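Local coordinates for protein dihydropyrimidinase (Brevibacillus agri, PDB 3SFW) that probably hydrolyses the cyclic amide ring of dihydropyrimidines and related hydantoins, using a pair of zinc ions held in an amidohydrolase barrel, at residues K79-F83 with H409-V413; M346-F350 with F396-R402. One frame throughout, in Å; residues are numbered along the deposited sequence.

Interaction 1: K79-F83 with H409-V413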
# COMPACT_ATOMS: atom_id res chain seq x y z
N LYS A 79 6.61 -9.49 42.64
CA LYS A 79 6.05 -8.58 43.64
C LYS A 79 5.86 -7.19 42.99
O LYS A 79 4.83 -6.52 43.21
CB LYS A 79 6.95 -8.49 44.89
CG LYS A 79 6.45 -7.55 45.93
CD LYS A 79 7.06 -7.92 47.32
CE LYS A 79 8.59 -7.97 47.23
NZ LYS A 79 9.22 -6.64 47.15
N ALA A 80 6.84 -6.76 42.20
CA ALA A 80 6.76 -5.46 41.54
C ALA A 80 5.60 -5.46 40.52
O ALA A 80 4.84 -4.51 40.42
CB ALA A 80 8.10 -5.17 40.84
N ALA A 81 5.44 -6.56 39.80
CA ALA A 81 4.30 -6.69 38.86
C ALA A 81 3.00 -6.50 39.63
O ALA A 81 2.12 -5.75 39.19
CB ALA A 81 4.32 -8.08 38.19
N ALA A 82 2.88 -7.18 40.77
CA ALA A 82 1.62 -7.10 41.54
C ALA A 82 1.38 -5.67 42.04
O ALA A 82 0.27 -5.14 41.94
CB ALA A 82 1.66 -8.09 42.75
N PHE A 83 2.42 -5.00 42.54
CA PHE A 83 2.20 -3.61 42.96
C PHE A 83 1.71 -2.77 41.77
O PHE A 83 1.17 -1.69 41.99
CB PHE A 83 3.46 -3.01 43.55
CG PHE A 83 3.61 -3.27 45.04
CD1 PHE A 83 4.52 -4.23 45.50
CD2 PHE A 83 2.85 -2.55 45.97
CE1 PHE A 83 4.71 -4.44 46.87
CE2 PHE A 83 2.97 -2.79 47.36
CZ PHE A 83 3.93 -3.71 47.81
N HIS A 409 9.03 2.92 43.81
CA HIS A 409 8.80 1.66 43.06
C HIS A 409 9.25 0.41 43.85
O HIS A 409 9.84 0.51 44.94
CB HIS A 409 9.29 1.72 41.58
CG HIS A 409 10.78 1.55 41.37
ND1 HIS A 409 11.40 1.94 40.19
CD2 HIS A 409 11.73 0.91 42.10
CE1 HIS A 409 12.67 1.57 40.22
NE2 HIS A 409 12.90 0.94 41.35
N HIS A 410 8.92 -0.77 43.33
CA HIS A 410 9.23 -2.02 44.04
C HIS A 410 10.14 -2.95 43.24
O HIS A 410 10.51 -4.05 43.72
CB HIS A 410 7.93 -2.72 44.45
CG HIS A 410 7.02 -1.86 45.26
ND1 HIS A 410 6.22 -0.89 44.68
CD2 HIS A 410 6.82 -1.77 46.61
CE1 HIS A 410 5.54 -0.26 45.64
NE2 HIS A 410 5.92 -0.74 46.81
N MET A 411 10.49 -2.54 42.01
CA MET A 411 11.45 -3.31 41.20
C MET A 411 12.85 -3.25 41.85
O MET A 411 13.20 -2.21 42.44
CB MET A 411 11.51 -2.78 39.77
CG MET A 411 10.15 -2.92 39.05
SD MET A 411 10.15 -2.07 37.48
CE MET A 411 10.20 -0.32 38.06
N ASN A 412 13.55 -4.38 41.87
CA ASN A 412 14.86 -4.39 42.53
C ASN A 412 15.91 -3.81 41.58
O ASN A 412 16.78 -4.54 41.08
CB ASN A 412 15.23 -5.81 43.01
CG ASN A 412 16.45 -5.82 43.93
OD1 ASN A 412 16.85 -4.76 44.45
ND2 ASN A 412 17.11 -6.96 44.03
N VAL A 413 15.86 -2.48 41.36
CA VAL A 413 16.74 -1.81 40.40
C VAL A 413 16.86 -0.37 40.84
O VAL A 413 15.95 0.17 41.44
CB VAL A 413 16.15 -1.82 38.96
CG1 VAL A 413 17.23 -1.56 37.90
CG2 VAL A 413 15.48 -3.15 38.68
O HOH W 1 9.45 -6.24 44.42
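The backbones of the helical segment 79-83 and the irregular segment 409-413 come nearest at Ala80 and His410, their CA atoms 4.9 Å apart. The loop passes alongside the end of helix 74-83 and meets it through side chains and a water. Phe83 and His410 form a face-to-face stack with ring centroids 3.5 Å apart and planes inclined by only 4°. Phe83 CG lies almost over the centre of the imidazole, while His410 CD2 sits above the rim of the phenyl ring, 3.4 Å from Phe83 CE1. Both rings leave the backbone with CG anti to the carbonyl carbon (chi1 -87° for Phe83, -55° for His410), which places them in the space between helix and loop. Helix 74-83 lies in the chain between the parallel, neighbouring strands 49-59 and 86-93, as the crossover helix of a right-handed beta-alpha-beta unit of the TIM barrel, and the loop joining strands 393-403 and 422-432 packs on it. One turn before Phe83, Ala80 CB touches Met411 CG at 3.5 Å, and Met411 continues onto His316. A water accepts from Lys79 NZ at 2.8 Å and donates to His410 O over an unusually short distance, bridging the lysine tip to the loop backbone. Glu343 OE1 accepts from His410 N, and weakly from Met411 N.

Interaction 2: M346-F350 with F396-R402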
# COMPACT_ATOMS: atom_id res chain seq x y z
N MET A 346 0.65 -1.00 33.55
CA MET A 346 -0.81 -0.77 33.62
C MET A 346 -1.10 0.74 33.77
O MET A 346 -2.00 1.28 33.07
CB MET A 346 -1.42 -1.52 34.80
CG MET A 346 -1.36 -3.05 34.67
SD MET A 346 -2.48 -3.67 33.41
CE MET A 346 -4.03 -3.56 34.24
N THR A 347 -0.42 1.39 34.72
CA THR A 347 -0.72 2.82 35.00
C THR A 347 -0.40 3.74 33.82
O THR A 347 -1.21 4.62 33.49
CB THR A 347 -0.02 3.36 36.27
OG1 THR A 347 -0.51 2.64 37.41
CG2 THR A 347 -0.41 4.86 36.46
N ILE A 348 0.70 3.48 33.13
CA ILE A 348 1.04 4.27 31.95
C ILE A 348 -0.01 4.12 30.85
O ILE A 348 -0.42 5.10 30.24
CB ILE A 348 2.44 3.94 31.44
CG1 ILE A 348 3.46 4.45 32.49
CG2 ILE A 348 2.71 4.56 30.07
CD1 ILE A 348 4.90 4.09 32.14
N LEU A 349 -0.43 2.90 30.60
CA LEU A 349 -1.46 2.67 29.58
C LEU A 349 -2.78 3.36 29.96
O LEU A 349 -3.45 3.93 29.12
CB LEU A 349 -1.66 1.15 29.31
CG LEU A 349 -0.73 0.60 28.16
CD1 LEU A 349 -1.20 1.06 26.82
CD2 LEU A 349 0.71 1.01 28.28
N PHE A 350 -3.12 3.35 31.24
CA PHE A 350 -4.36 4.05 31.66
C PHE A 350 -4.14 5.56 31.50
O PHE A 350 -4.99 6.28 30.95
CB PHE A 350 -4.69 3.72 33.11
CG PHE A 350 -5.88 4.48 33.63
CD1 PHE A 350 -7.19 4.12 33.24
CD2 PHE A 350 -5.71 5.61 34.40
CE1 PHE A 350 -8.30 4.86 33.68
CE2 PHE A 350 -6.81 6.37 34.84
CZ PHE A 350 -8.10 6.00 34.46
N PHE A 396 -8.57 -0.37 41.39
CA PHE A 396 -7.77 0.70 40.78
C PHE A 396 -8.49 2.04 40.98
O PHE A 396 -9.71 2.17 40.70
CB PHE A 396 -7.63 0.40 39.27
CG PHE A 396 -6.74 1.37 38.55
CD1 PHE A 396 -5.34 1.17 38.51
CD2 PHE A 396 -7.29 2.42 37.81
CE1 PHE A 396 -4.51 2.06 37.83
CE2 PHE A 396 -6.46 3.28 37.07
CZ PHE A 396 -5.09 3.10 37.08
N ASP A 397 -7.78 3.01 41.58
CA ASP A 397 -8.34 4.35 41.80
C ASP A 397 -7.88 5.32 40.70
O ASP A 397 -6.73 5.70 40.62
CB ASP A 397 -7.98 4.87 43.20
CG ASP A 397 -8.65 6.21 43.53
OD1 ASP A 397 -9.10 6.89 42.60
OD2 ASP A 397 -8.70 6.57 44.74
N PRO A 398 -8.79 5.63 39.77
CA PRO A 398 -8.38 6.38 38.57
C PRO A 398 -8.10 7.88 38.86
O PRO A 398 -7.58 8.60 38.00
CB PRO A 398 -9.60 6.22 37.64
CG PRO A 398 -10.78 6.09 38.62
CD PRO A 398 -10.24 5.33 39.79
N THR A 399 -8.44 8.34 40.06
CA THR A 399 -8.38 9.80 40.37
C THR A 399 -7.05 10.27 40.99
O THR A 399 -6.71 11.45 40.94
CB THR A 399 -9.52 10.22 41.34
OG1 THR A 399 -9.32 9.64 42.62
CG2 THR A 399 -10.86 9.78 40.79
N VAL A 400 -6.28 9.34 41.52
CA VAL A 400 -5.06 9.67 42.24
C VAL A 400 -4.00 10.20 41.30
O VAL A 400 -3.65 9.57 40.30
CB VAL A 400 -4.54 8.42 43.00
CG1 VAL A 400 -3.16 8.68 43.64
CG2 VAL A 400 -5.59 7.89 44.01
N GLN A 401 -3.46 11.38 41.62
CA GLN A 401 -2.30 11.87 40.89
C GLN A 401 -1.05 11.48 41.61
O GLN A 401 -0.96 11.62 42.83
CB GLN A 401 -2.31 13.38 40.80
CG GLN A 401 -3.54 13.95 40.19
CD GLN A 401 -3.37 15.44 40.00
OE1 GLN A 401 -2.66 15.88 39.08
NE2 GLN A 401 -3.87 16.22 40.98
N ARG A 402 -0.05 11.03 40.87
CA ARG A 402 1.22 10.70 41.53
C ARG A 402 2.37 10.82 40.54
O ARG A 402 2.17 11.05 39.36
CB ARG A 402 1.17 9.32 42.18
CG ARG A 402 1.03 8.19 41.17
CD ARG A 402 0.89 6.85 41.87
NE ARG A 402 0.49 5.82 40.92
CZ ARG A 402 1.32 4.99 40.32
NH1 ARG A 402 2.63 4.97 40.63
NH2 ARG A 402 0.82 4.10 39.44
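Phe396 drives its ring edge into the face of Phe350: CE2 of Phe396 stands over the centre of the Phe350 ring, 3.6 Å from Phe350 CD2. Ring planes inclined at 71° and centroids 4.9 Å apart make this an edge-to-face, T-shaped pair. Both aromatic groups have CG anti to the backbone N (chi1 176° for Phe350, -175° for Phe396), which carries each ring out from helix or strand to the other. Pro398, at the corner where the chain turns, brings its CB to 3.5 Å from Phe350 CZ. A leucine in place of Phe350 would probably leave the Phe396 edge without its aromatic face and open a gap beside Pro398. Nearer the start of the helical segment, Thr347 OG1 lies 2.8 Å from Arg402 NH2, at the edge of the guanidinium, whose NE donates to Gly425 O. The corner itself is an Asx turn: Asp397 OD1 accepts from both Thr399 N and Thr399 OG1. Helix 345-354 is thus set against strand 393-403, with Phe364 of helix 361-376 also touching Phe350, Leu51 of strand 49-59 touching Phe396, and Val423 of strand 422-432 meeting both Thr347 and Arg402.

The centres of interactions 1 and 2 lie 16 Å apart and their nearest atoms about 6 Å, so the two do not touch. The loop 409-413 follows strand 393-403, which carries 396-402, and Glu343, which binds the loop backbone in interaction 1, lies just before helix 345-354 of interaction 2, whereas 79-83 comes from far earlier in the chain. Each contact is linked to the zinc site through the chain. Strand 49-59, against which Phe396 packs in interaction 2 at Leu51, carries the zinc ligand His58 well beyond that point, near its end. In interaction 1, Met411 touches His316, the residue after the zinc ligand Asp315.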